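Local coordinates for transcriptional repressor (Vibrio fischeri, PDB 3KV1), which probably represses transcription as a SorC-family regulator, binding DNA with one part of the protein and a sugar-like effector with the domain described here, at residues A43-Y48 against N223-A228; N51-G56 against R80-V85; V70-G75 against C104-K109. All coordinates share one frame; numbering follows the deposited sequence. Where two conformers were deposited one is given.

Contact 1: residues A43-Y48 against N223-A228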
ATOM      1  N   ALA A  43       3.931  25.344  -1.892  1.00 20.25           N
ATOM      2  CA  ALA A  43       2.887  26.112  -2.580  1.00 21.90           C
ATOM      3  C   ALA A  43       3.218  26.294  -4.057  1.00 21.39           C
ATOM      4  O   ALA A  43       2.346  26.222  -4.933  1.00 21.59           O
ATOM      5  CB  ALA A  43       2.677  27.496  -1.913  1.00 24.56           C
ATOM      6  N   LEU A  44       4.489  26.518  -4.343  1.00 18.87           N
ATOM      7  CA  LEU A  44       4.875  26.783  -5.710  1.00 21.56           C
ATOM      8  C   LEU A  44       4.805  25.467  -6.475  1.00 21.61           C
ATOM      9  O   LEU A  44       4.403  25.442  -7.638  1.00 20.79           O
ATOM     10  CB  LEU A  44       6.316  27.304  -5.740  1.00 19.45           C
ATOM     11  CG  LEU A  44       6.499  28.655  -5.017  1.00 20.24           C
ATOM     12  CD1 LEU A  44       7.976  29.051  -5.108  1.00 24.04           C
ATOM     13  CD2 LEU A  44       5.604  29.738  -5.625  1.00 26.57           C
ATOM     14  N   VAL A  45       5.217  24.386  -5.830  1.00 18.29           N
ATOM     15  CA  VAL A  45       5.159  23.073  -6.524  1.00 19.23           C
ATOM     16  C   VAL A  45       3.700  22.648  -6.791  1.00 20.87           C
ATOM     17  O   VAL A  45       3.379  22.089  -7.860  1.00 19.86           O
ATOM     18  CB  VAL A  45       5.904  21.989  -5.727  1.00 18.57           C
ATOM     19  CG1 VAL A  45       5.711  20.609  -6.401  1.00 17.66           C
ATOM     20  CG2 VAL A  45       7.386  22.350  -5.647  1.00 19.15           C
ATOM     21  N   SER A  46       2.811  22.926  -5.835  0.73 17.29           N
ATOM     22  CA  SER A  46       1.372  22.592  -5.964  0.73 20.96           C
ATOM     23  C   SER A  46       0.762  23.271  -7.195  0.73 22.31           C
ATOM     24  O   SER A  46       0.005  22.663  -7.970  0.73 23.55           O
ATOM     25  CB  SER A  46       0.592  23.012  -4.710  0.73 21.02           C
ATOM     26  OG  SER A  46      -0.805  22.701  -4.827  0.73 19.81           O
ATOM     27  N   SER A  47       1.089  24.546  -7.356  1.00 24.66           N
ATOM     28  CA  SER A  47       0.615  25.307  -8.488  1.00 24.99           C
ATOM     29  C   SER A  47       1.194  24.794  -9.803  1.00 24.46           C
ATOM     30  O   SER A  47       0.468  24.692 -10.804  1.00 24.84           O
ATOM     31  CB  SER A  47       0.934  26.789  -8.304  1.00 29.03           C
ATOM     32  OG  SER A  47       0.513  27.462  -9.461  1.00 36.33           O
ATOM     33  N   TYR A  48       2.493  24.488  -9.806  1.00 20.55           N
ATOM     34  CA  TYR A  48       3.151  23.912 -10.979  1.00 22.97           C
ATOM     35  C   TYR A  48       2.429  22.605 -11.382  1.00 22.19           C
ATOM     36  O   TYR A  48       2.111  22.404 -12.555  1.00 21.33           O
ATOM     37  CB  TYR A  48       4.663  23.686 -10.719  1.00 20.75           C
ATOM     38  CG  TYR A  48       5.326  22.780 -11.750  1.00 20.24           C
ATOM     39  CD1 TYR A  48       5.839  23.298 -12.932  1.00 23.99           C
ATOM     40  CD2 TYR A  48       5.424  21.414 -11.526  1.00 22.97           C
ATOM     41  CE1 TYR A  48       6.437  22.445 -13.881  1.00 23.43           C
ATOM     42  CE2 TYR A  48       6.022  20.573 -12.444  1.00 26.59           C
ATOM     43  CZ  TYR A  48       6.505  21.094 -13.619  1.00 23.14           C
ATOM     44  OH  TYR A  48       7.072  20.218 -14.530  1.00 27.04           O
ATOM     45  N   ASN A 223      10.186  15.043 -16.119  1.00 19.84           N
ATOM     46  CA  ASN A 223      10.041  16.194 -15.255  1.00 18.13           C
ATOM     47  C   ASN A 223      10.271  15.842 -13.787  1.00 20.36           C
ATOM     48  O   ASN A 223       9.301  15.624 -13.049  1.00 21.05           O
ATOM     49  CB  ASN A 223       8.632  16.802 -15.396  1.00 19.78           C
ATOM     50  CG  ASN A 223       8.349  17.292 -16.811  1.00 22.38           C
ATOM     51  OD1 ASN A 223       8.919  18.283 -17.254  1.00 24.27           O
ATOM     52  ND2 ASN A 223       7.524  16.561 -17.531  1.00 22.08           N
ATOM     53  N   VAL A 224      11.537  15.793 -13.397  1.00 19.48           N
ATOM     54  CA  VAL A 224      11.914  15.498 -12.013  1.00 19.71           C
ATOM     55  C   VAL A 224      11.850  16.812 -11.258  1.00 16.82           C
ATOM     56  O   VAL A 224      12.597  17.759 -11.541  1.00 18.97           O
ATOM     57  CB  VAL A 224      13.315  14.876 -11.973  1.00 17.73           C
ATOM     58  CG1 VAL A 224      13.829  14.741 -10.551  1.00 20.92           C
ATOM     59  CG2 VAL A 224      13.273  13.471 -12.704  1.00 20.16           C
ATOM     60  N   VAL A 225      10.912  16.880 -10.321  1.00 17.97           N
ATOM     61  CA  VAL A 225      10.731  18.074  -9.513  1.00 16.61           C
ATOM     62  C   VAL A 225      11.352  17.777  -8.152  1.00 20.59           C
ATOM     63  O   VAL A 225      10.879  16.885  -7.432  1.00 21.30           O
ATOM     64  CB  VAL A 225       9.241  18.331  -9.256  1.00 20.10           C
ATOM     65  CG1 VAL A 225       9.089  19.561  -8.312  1.00 21.28           C
ATOM     66  CG2 VAL A 225       8.470  18.509 -10.590  1.00 22.40           C
ATOM     67  N   ALA A 226      12.381  18.529  -7.802  1.00 18.88           N
ATOM     68  CA  ALA A 226      13.139  18.241  -6.580  1.00 19.70           C
ATOM     69  C   ALA A 226      13.006  19.435  -5.643  1.00 23.48           C
ATOM     70  O   ALA A 226      13.114  20.608  -6.045  1.00 22.44           O
ATOM     71  CB  ALA A 226      14.606  17.956  -6.898  1.00 22.75           C
HETATM   72  N   MSE A 227      12.876  19.123  -4.363  0.56 19.98           N
HETATM   73  CA  MSE A 227      12.477  20.112  -3.395  0.56 19.06           C
HETATM   74  C   MSE A 227      13.397  20.108  -2.162  0.56 20.70           C
HETATM   75  O   MSE A 227      13.606  19.066  -1.556  0.56 19.66           O
HETATM   76  CB  MSE A 227      11.035  19.789  -2.993  0.56 16.35           C
HETATM   77  CG  MSE A 227      10.086  19.539  -4.183  0.56 19.25           C
HETATM   78 SE   MSE A 227       8.364  19.118  -3.361  0.56 34.82          SE
HETATM   79  CE  MSE A 227       8.402  20.686  -2.037  0.56 23.15           C
ATOM     80  N   ALA A 228      13.934  21.269  -1.782  1.00 19.48           N
ATOM     81  CA  ALA A 228      14.665  21.361  -0.511  1.00 21.48           C
ATOM     82  C   ALA A 228      14.475  22.757   0.053  1.00 24.03           C
ATOM     83  O   ALA A 228      14.432  23.717  -0.694  1.00 30.72           O
ATOM     84  CB  ALA A 228      16.134  21.089  -0.719  1.00 29.50           C
TER
HETATM   85  O   HOH W   1       7.561  20.772 -17.145  1.00 33.99           O
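Apolar contacts carry most of the meeting between Val45 and Tyr48 of the helix and Val225 and Met227 of the strand. Val45 splits its two methyls between the strand residues: CG1 reaches Val225 CG1 at 4.0 Å, while CG2 lies 4.1 Å from SE of Met227, a selenomethionine, in one of its two conformers. The other branch of Val225, CG2, sits 3.7 Å from Tyr48 CE2, near the end of the ring.

This is helix-on-sheet packing in a Rossmann-like alpha/beta domain. Helix 34-52 runs nearly antiparallel to strand 223-227, the short segments at 165° with axes 10.5 Å apart. Leu153 of the adjacent strand 151-158 touches both Val45 and Met227.

The polar contact is indirect. With CG anti to the backbone N (chi1 165°), the tyrosine extends its hydroxyl to the beginning of the strand, crossing the Asn223 side chain at about a right angle. Water 1, in the plane of the ring, bridges the two: it lies 2.7 Å from Tyr48 OH and donates to Asn223 OD1 at 2.8 Å. The same OD1 is bonded to Lys23 NZ, and Asn223 ND2 bonds the backbone oxygen of Glu150.

Contact 2: residues N51-G56 against R80-V85; sequences NNLQEG and RNARFV
Arg80 NH1 reaches Leu53 O at 2.7 Å, the central polar link between the exit of helix 34-52 and the chain leading into strand 83-86. Both belong to the Rossmann-like alpha/beta domain: the first segment leaves the helix towards parallel strand 58-61, and the second enters the neighbouring strand of the same sheet. Leu53 is the first residue to depart from helical backbone angles.

The arginine bond lies in the carbonyl plane on a lone pair, but its N-H...O angle of 134° is far from straight and the oxygen is tilted from the guanidinium plane. A second bond, between backbones, joins Gly56 N to Asn81 O at 2.9 Å. It is nearly straight at the hydrogen (169°), although the donor stands above the carbonyl plane.

Beside these polar links, Leu53 also makes an apolar patch. Leu53 CG rests 3.7 Å from Ala82 CB, and its CD2 branch approaches Phe84 CZ to 3.6 Å, with the two side chains crossing obliquely. Having CG anti to the backbone N (chi1 177°) carries the leucine methyls to this patch. Val59 of strand 58-61 touches both Leu53 and Phe84.

Further out, the arginine is held by the helix end itself. Its first torsion puts CG beside Leu53 O, and the bends at chi2 and chi3 turn the guanidinium back over the helix end, where NH2 bonds Asn50 O and NH1 makes a weak bond to Leu49 O. NH2 also bonds Thr78 O, two residues before the arginine. One cation thus gathers several backbone carbonyls near the helix C-terminus. Asn81 is the centre of an inverse gamma turn, closed by a weak bond from Ala82 N to Arg80 O. At the solvent side, water 2 accepts from Asn81 N at 2.9 Å.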
ATOM      1  N   ASN A  51      -1.093  23.157 -12.950  1.00 22.26           N
ATOM      2  CA  ASN A  51      -1.082  23.569 -14.353  1.00 27.02           C
ATOM      3  C   ASN A  51      -0.553  22.505 -15.310  1.00 29.87           C
ATOM      4  O   ASN A  51      -0.938  22.473 -16.472  1.00 33.02           O
ATOM      5  CB  ASN A  51      -0.233  24.820 -14.521  1.00 33.88           C
ATOM      6  CG  ASN A  51      -0.826  26.034 -13.836  1.00 38.97           C
ATOM      7  OD1 ASN A  51      -2.029  26.232 -13.836  1.00 39.78           O
ATOM      8  ND2 ASN A  51       0.032  26.865 -13.270  1.00 44.04           N
ATOM      9  N   ASN A  52       0.332  21.627 -14.846  1.00 21.73           N
ATOM     10  CA  ASN A  52       1.044  20.765 -15.810  1.00 23.07           C
ATOM     11  C   ASN A  52       0.664  19.300 -15.831  1.00 22.52           C
ATOM     12  O   ASN A  52       0.895  18.611 -16.833  1.00 23.43           O
ATOM     13  CB  ASN A  52       2.564  20.899 -15.623  1.00 24.06           C
ATOM     14  CG  ASN A  52       3.074  22.248 -16.078  1.00 29.98           C
ATOM     15  OD1 ASN A  52       3.346  22.432 -17.252  1.00 29.27           O
ATOM     16  ND2 ASN A  52       3.161  23.210 -15.157  1.00 26.33           N
ATOM     17  N   LEU A  53       0.082  18.812 -14.741  1.00 21.90           N
ATOM     18  CA  LEU A  53      -0.199  17.381 -14.621  1.00 20.38           C
ATOM     19  C   LEU A  53      -1.532  17.058 -15.308  1.00 23.92           C
ATOM     20  O   LEU A  53      -2.597  17.318 -14.770  1.00 24.99           O
ATOM     21  CB  LEU A  53      -0.223  16.990 -13.130  1.00 20.47           C
ATOM     22  CG  LEU A  53      -0.562  15.539 -12.824  1.00 17.44           C
ATOM     23  CD1 LEU A  53       0.427  14.602 -13.516  1.00 19.46           C
ATOM     24  CD2 LEU A  53      -0.538  15.335 -11.290  1.00 23.56           C
ATOM     25  N   GLN A  54      -1.485  16.492 -16.511  1.00 20.72           N
ATOM     26  CA  GLN A  54      -2.724  16.246 -17.258  1.00 19.83           C
ATOM     27  C   GLN A  54      -3.401  14.931 -16.861  1.00 21.81           C
ATOM     28  O   GLN A  54      -2.742  14.022 -16.359  1.00 23.50           O
ATOM     29  CB  GLN A  54      -2.434  16.215 -18.770  1.00 26.55           C
ATOM     30  CG  GLN A  54      -1.756  17.503 -19.309  1.00 24.83           C
ATOM     31  CD  GLN A  54      -2.575  18.748 -18.980  1.00 32.32           C
ATOM     32  OE1 GLN A  54      -3.691  18.911 -19.471  1.00 31.68           O
ATOM     33  NE2 GLN A  54      -2.033  19.617 -18.132  1.00 31.62           N
ATOM     34  N   GLU A  55      -4.705  14.842 -17.098  0.56 25.18           N
ATOM     35  CA  GLU A  55      -5.417  13.568 -16.968  0.56 26.58           C
ATOM     36  C   GLU A  55      -4.627  12.486 -17.692  0.56 26.08           C
ATOM     37  O   GLU A  55      -4.134  12.700 -18.806  0.56 28.47           O
ATOM     38  CB  GLU A  55      -6.821  13.676 -17.573  0.56 32.15           C
ATOM     39  CG  GLU A  55      -6.822  14.106 -19.030  0.56 35.22           C
ATOM     40  CD  GLU A  55      -8.143  13.817 -19.726  0.56 48.19           C
ATOM     41  OE1 GLU A  55      -9.160  13.646 -19.020  0.56 49.97           O
ATOM     42  OE2 GLU A  55      -8.162  13.758 -20.976  0.56 50.16           O
ATOM     43  N   GLY A  56      -4.487  11.323 -17.061  1.00 24.70           N
ATOM     44  CA  GLY A  56      -3.789  10.215 -17.692  1.00 24.17           C
ATOM     45  C   GLY A  56      -2.273  10.191 -17.499  1.00 25.14           C
ATOM     46  O   GLY A  56      -1.604   9.229 -17.891  1.00 28.02           O
ATOM     47  N   ARG A  80      -8.326  16.309 -11.846  1.00 23.18           N
ATOM     48  CA  ARG A  80      -8.008  15.566 -13.054  1.00 25.68           C
ATOM     49  C   ARG A  80      -7.611  14.152 -12.697  1.00 31.94           C
ATOM     50  O   ARG A  80      -7.110  13.910 -11.590  1.00 33.41           O
ATOM     51  CB  ARG A  80      -6.925  16.288 -13.890  1.00 23.81           C
ATOM     52  CG  ARG A  80      -5.439  16.002 -13.567  1.00 19.07           C
ATOM     53  CD  ARG A  80      -4.984  16.485 -12.175  1.00 24.31           C
ATOM     54  NE  ARG A  80      -5.324  17.868 -11.822  1.00 23.08           N
ATOM     55  CZ  ARG A  80      -4.592  18.950 -12.087  1.00 24.87           C
ATOM     56  NH1 ARG A  80      -3.454  18.864 -12.772  1.00 24.77           N
ATOM     57  NH2 ARG A  80      -4.985  20.133 -11.643  1.00 24.23           N
ATOM     58  N   ASN A  81      -7.826  13.224 -13.626  1.00 25.48           N
ATOM     59  CA  ASN A  81      -7.557  11.820 -13.335  1.00 26.51           C
ATOM     60  C   ASN A  81      -6.103  11.424 -13.573  1.00 24.51           C
ATOM     61  O   ASN A  81      -5.771  10.724 -14.540  1.00 27.56           O
ATOM     62  CB  ASN A  81      -8.502  10.912 -14.123  1.00 30.27           C
ATOM     63  CG  ASN A  81      -8.440   9.473 -13.644  1.00 42.11           C
ATOM     64  OD1 ASN A  81      -7.930   9.201 -12.554  1.00 39.07           O
ATOM     65  ND2 ASN A  81      -8.956   8.549 -14.452  1.00 48.63           N
ATOM     66  N   ALA A  82      -5.234  11.864 -12.682  1.00 25.01           N
ATOM     67  CA  ALA A  82      -3.804  11.557 -12.795  1.00 24.84           C
ATOM     68  C   ALA A  82      -3.459  10.434 -11.811  1.00 25.92           C
ATOM     69  O   ALA A  82      -4.246  10.129 -10.910  1.00 31.41           O
ATOM     70  CB  ALA A  82      -2.985  12.792 -12.505  1.00 25.00           C
ATOM     71  N   ARG A  83      -2.315   9.790 -12.007  0.51 21.75           N
ATOM     72  CA  ARG A  83      -1.933   8.693 -11.128  0.51 19.26           C
ATOM     73  C   ARG A  83      -0.741   9.149 -10.301  0.51 21.54           C
ATOM     74  O   ARG A  83       0.137   9.906 -10.777  0.51 21.16           O
ATOM     75  CB  ARG A  83      -1.546   7.423 -11.903  0.51 21.74           C
ATOM     76  CG  ARG A  83      -2.696   6.474 -12.249  0.51 26.84           C
ATOM     77  CD  ARG A  83      -2.160   5.113 -12.717  0.51 32.16           C
ATOM     78  NE  ARG A  83      -1.388   5.240 -13.949  0.51 31.57           N
ATOM     79  CZ  ARG A  83      -0.325   4.507 -14.271  0.51 39.45           C
ATOM     80  NH1 ARG A  83       0.129   3.557 -13.457  0.51 37.24           N
ATOM     81  NH2 ARG A  83       0.287   4.725 -15.428  0.51 41.32           N
ATOM     82  N   PHE A  84      -0.725   8.690  -9.056  1.00 17.79           N
ATOM     83  CA  PHE A  84       0.394   8.950  -8.155  1.00 16.80           C
ATOM     84  C   PHE A  84       0.968   7.602  -7.716  1.00 21.32           C
ATOM     85  O   PHE A  84       0.268   6.813  -7.065  1.00 22.37           O
ATOM     86  CB  PHE A  84      -0.092   9.774  -6.957  1.00 16.82           C
ATOM     87  CG  PHE A  84      -0.566  11.146  -7.352  1.00 17.96           C
ATOM     88  CD1 PHE A  84      -1.907  11.362  -7.653  1.00 19.74           C
ATOM     89  CD2 PHE A  84       0.349  12.172  -7.547  1.00 20.61           C
ATOM     90  CE1 PHE A  84      -2.333  12.639  -8.051  1.00 20.77           C
ATOM     91  CE2 PHE A  84      -0.067  13.416  -7.959  1.00 21.74           C
ATOM     92  CZ  PHE A  84      -1.427  13.641  -8.222  1.00 19.51           C
ATOM     93  N   VAL A  85       2.216   7.331  -8.114  1.00 15.52           N
ATOM     94  CA  VAL A  85       2.823   6.011  -7.971  1.00 14.50           C
ATOM     95  C   VAL A  85       3.979   6.073  -6.988  1.00 18.32           C
ATOM     96  O   VAL A  85       4.891   6.906  -7.150  1.00 18.74           O
ATOM     97  CB  VAL A  85       3.383   5.502  -9.316  1.00 19.21           C
ATOM     98  CG1 VAL A  85       3.830   4.052  -9.166  1.00 21.82           C
ATOM     99  CG2 VAL A  85       2.321   5.636 -10.432  1.00 20.19           C
TER
HETATM  100  O   HOH W   2      -9.659  13.959 -15.719  1.00 35.45           O

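Contact 3: residues V70-G75 against C104-K109; sequences VADHAG and CRRLAK
Two helices that precede and follow strand 83-86 in this Rossmann-like alpha/beta domain meet where helix 65-72 ends, with Ala71 facing Arg106 and Leu107 of helix 100-111. The small alanine lets the backbones approach closely: the CA atoms of Ala71 and Leu107 are 5.0 Å apart.

Ala71 CB meets two side chains, from successive residues of the second helix. Its distance to Arg106 CB is 3.8 Å, so the aliphatic root of the arginine forms part of the apolar interface. Leu107 supplies the other neighbour through CD2, which lies 3.7 Å from Ala71 CA and also touches the alanine methyl. The leucine has CG anti to the carbonyl carbon (chi1 -71°), and its chi2 sends CD1 on along the chain while leaving CD2 turned to the alanine. The same CD2 comes within 4.4 Å of Val70 CG1 in a looser contact. Beyond this interface, Leu107 packs on Phe84 and Val61 of the sheet, while Val70 touches Ala42 and Val45 of helix 34-52. The apolar residues therefore extend from the seam between the two helices into the interior of the domain.

A salt bridge accompanies this packing on a more exposed side. Asp72, next along the chain, presents OD1 to Arg106, whose chain turns at chi3 before the guanidinium. The two flat groups are inclined by 29°, and their side chains meet at a slant without forming the paired bonds of a fully side-on bridge. Arg106 NH2 is more distant from both carboxylate oxygens, at 3.5 Å from Asp72 OD1 and 3.6 Å from Asp72 OD2. The charged pair has a single hydrogen bond, and a weak one: Arg106 NE donates to Asp72 OD1 at 2.9 Å, with an N-H...O angle of 130°.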
ATOM      1  N   VAL A  70       3.684  19.091  -0.200  1.00 18.05           N
ATOM      2  CA  VAL A  70       2.933  19.361  -1.451  1.00 17.23           C
ATOM      3  C   VAL A  70       1.536  18.753  -1.335  1.00 20.98           C
ATOM      4  O   VAL A  70       0.554  19.352  -1.738  1.00 22.28           O
ATOM      5  CB  VAL A  70       3.673  18.783  -2.684  1.00 21.04           C
ATOM      6  CG1 VAL A  70       2.866  19.017  -3.974  1.00 22.57           C
ATOM      7  CG2 VAL A  70       5.128  19.393  -2.797  1.00 22.03           C
ATOM      8  N   ALA A  71       1.457  17.562  -0.760  1.00 21.93           N
ATOM      9  CA  ALA A  71       0.153  16.928  -0.582  1.00 27.78           C
ATOM     10  C   ALA A  71      -0.702  17.678   0.424  1.00 28.82           C
ATOM     11  O   ALA A  71      -1.923  17.745   0.294  1.00 32.53           O
ATOM     12  CB  ALA A  71       0.339  15.454  -0.175  1.00 23.92           C
ATOM     13  N   ASP A  72      -0.049  18.310   1.394  1.00 26.38           N
ATOM     14  CA  ASP A  72      -0.761  18.978   2.471  1.00 29.75           C
ATOM     15  C   ASP A  72      -1.075  20.436   2.160  1.00 32.60           C
ATOM     16  O   ASP A  72      -1.794  21.087   2.910  1.00 32.76           O
ATOM     17  CB  ASP A  72       0.027  18.855   3.784  1.00 32.72           C
ATOM     18  CG  ASP A  72       0.151  17.397   4.252  1.00 43.53           C
ATOM     19  OD1 ASP A  72      -0.678  16.555   3.824  1.00 41.46           O
ATOM     20  OD2 ASP A  72       1.078  17.088   5.039  1.00 48.60           O
ATOM     21  N   HIS A  73      -0.562  20.952   1.045  1.00 26.92           N
ATOM     22  CA  HIS A  73      -0.802  22.354   0.732  1.00 21.53           C
ATOM     23  C   HIS A  73      -2.286  22.542   0.411  1.00 30.35           C
ATOM     24  O   HIS A  73      -2.829  21.831  -0.442  1.00 28.08           O
ATOM     25  CB  HIS A  73       0.036  22.823  -0.445  1.00 20.87           C
ATOM     26  CG  HIS A  73      -0.302  24.212  -0.887  1.00 23.24           C
ATOM     27  ND1 HIS A  73       0.082  25.329  -0.180  1.00 29.75           N
ATOM     28  CD2 HIS A  73      -1.034  24.658  -1.938  1.00 24.40           C
ATOM     29  CE1 HIS A  73      -0.376  26.408  -0.789  1.00 33.85           C
ATOM     30  NE2 HIS A  73      -1.042  26.027  -1.868  1.00 27.11           N
ATOM     31  N   ALA A  74      -2.932  23.497   1.073  1.00 26.71           N
ATOM     32  CA  ALA A  74      -4.387  23.635   0.900  1.00 31.84           C
ATOM     33  C   ALA A  74      -4.827  24.630  -0.178  1.00 35.10           C
ATOM     34  O   ALA A  74      -5.769  25.393   0.022  1.00 34.14           O
ATOM     35  CB  ALA A  74      -5.038  23.978   2.240  1.00 35.71           C
ATOM     36  N   GLY A  75      -4.164  24.633  -1.321  1.00 35.05           N
ATOM     37  CA  GLY A  75      -4.560  25.532  -2.387  1.00 37.13           C
ATOM     38  C   GLY A  75      -5.644  24.916  -3.267  1.00 33.38           C
ATOM     39  O   GLY A  75      -5.976  23.739  -3.143  1.00 31.53           O
ATOM     40  N   CYS A 104       1.031   9.611  -1.718  1.00 18.78           N
ATOM     41  CA  CYS A 104       0.321   9.401  -2.985  1.00 15.27           C
ATOM     42  C   CYS A 104      -1.191   9.395  -2.736  1.00 19.27           C
ATOM     43  O   CYS A 104      -1.973   9.954  -3.529  1.00 19.66           O
ATOM     44  CB  CYS A 104       0.692   8.043  -3.617  1.00 19.44           C
ATOM     45  SG  CYS A 104       2.378   8.090  -4.358  1.00 21.86           S
ATOM     46  N   ARG A 105      -1.610   8.754  -1.656  1.00 18.55           N
ATOM     47  CA  ARG A 105      -3.041   8.737  -1.353  1.00 18.07           C
ATOM     48  C   ARG A 105      -3.609  10.144  -1.141  1.00 21.48           C
ATOM     49  O   ARG A 105      -4.713  10.475  -1.612  1.00 22.38           O
ATOM     50  CB  ARG A 105      -3.337   7.808  -0.151  1.00 23.98           C
ATOM     51  CG  ARG A 105      -3.273   6.340  -0.592  1.00 30.27           C
ATOM     52  CD  ARG A 105      -2.721   5.365   0.453  1.00 42.95           C
ATOM     53  NE  ARG A 105      -3.328   5.504   1.765  1.00 42.35           N
ATOM     54  CZ  ARG A 105      -2.944   4.814   2.836  1.00 47.04           C
ATOM     55  NH1 ARG A 105      -1.950   3.933   2.747  1.00 48.64           N
ATOM     56  NH2 ARG A 105      -3.554   4.998   4.002  1.00 40.82           N
ATOM     57  N   ARG A 106      -2.849  10.971  -0.437  1.00 20.85           N
ATOM     58  CA  ARG A 106      -3.277  12.357  -0.189  1.00 20.99           C
ATOM     59  C   ARG A 106      -3.269  13.193  -1.463  1.00 19.71           C
ATOM     60  O   ARG A 106      -4.178  13.996  -1.688  1.00 21.77           O
ATOM     61  CB  ARG A 106      -2.413  13.005   0.915  1.00 23.72           C
ATOM     62  CG  ARG A 106      -2.635  12.320   2.270  1.00 34.26           C
ATOM     63  CD  ARG A 106      -2.396  13.262   3.446  1.00 50.00           C
ATOM     64  NE  ARG A 106      -1.015  13.730   3.498  1.00 54.75           N
ATOM     65  CZ  ARG A 106      -0.032  13.086   4.118  1.00 65.28           C
ATOM     66  NH1 ARG A 106      -0.282  11.941   4.747  1.00 71.84           N
ATOM     67  NH2 ARG A 106       1.202  13.584   4.115  1.00 62.65           N
ATOM     68  N   LEU A 107      -2.251  13.003  -2.275  1.00 17.70           N
ATOM     69  CA  LEU A 107      -2.195  13.637  -3.605  1.00 20.62           C
ATOM     70  C   LEU A 107      -3.385  13.213  -4.474  1.00 23.99           C
ATOM     71  O   LEU A 107      -4.008  14.037  -5.110  1.00 21.93           O
ATOM     72  CB  LEU A 107      -0.886  13.322  -4.303  1.00 17.61           C
ATOM     73  CG  LEU A 107       0.388  13.992  -3.754  1.00 19.22           C
ATOM     74  CD1 LEU A 107       1.632  13.388  -4.409  1.00 19.76           C
ATOM     75  CD2 LEU A 107       0.266  15.520  -3.975  1.00 21.28           C
ATOM     76  N   ALA A 108      -3.700  11.921  -4.522  1.00 19.08           N
ATOM     77  CA  ALA A 108      -4.850  11.493  -5.311  1.00 20.58           C
ATOM     78  C   ALA A 108      -6.144  12.154  -4.851  1.00 26.38           C
ATOM     79  O   ALA A 108      -7.009  12.523  -5.642  1.00 26.75           O
ATOM     80  CB  ALA A 108      -4.968   9.921  -5.291  1.00 24.47           C
ATOM     81  N   LYS A 109      -6.285  12.319  -3.548  1.00 22.10           N
ATOM     82  CA  LYS A 109      -7.489  12.947  -3.060  1.00 24.03           C
ATOM     83  C   LYS A 109      -7.564  14.408  -3.465  1.00 27.17           C
ATOM     84  O   LYS A 109      -8.636  14.911  -3.850  1.00 27.76           O
ATOM     85  CB  LYS A 109      -7.574  12.803  -1.550  1.00 27.37           C
ATOM     86  CG  LYS A 109      -8.798  13.493  -0.985  1.00 39.26           C
ATOM     87  CD  LYS A 109      -8.959  13.256   0.510  1.00 48.49           C
ATOM     88  CE  LYS A 109     -10.161  14.036   1.064  1.00 57.80           C
ATOM     89  NZ  LYS A 109     -10.185  14.025   2.559  1.00 67.19           N
TER

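Helix 34-52 is shared by contacts 1 and 2, and contact 3 joins them by side-chain packing. The helix packs on strand 223-227 in contact 1, and its final turn continues directly into contact 2, the two centres being about 14 Å apart. Contact 3, about 13 Å from contact 1, touches it through Val70, whose CG2 lies 3.8 Å from Val45 CG1. It meets contact 2, about 12 Å away, where Phe84 CD2 is 3.6 Å from Leu107 CD1. Along the chain, contacts 2 and 3 interlock and both fall inside the long loop closed by contact 1. Glycerol molecules, probably from the crystallisation liquor, lie near Tyr48 and Gln54; neither establishes a sugar site.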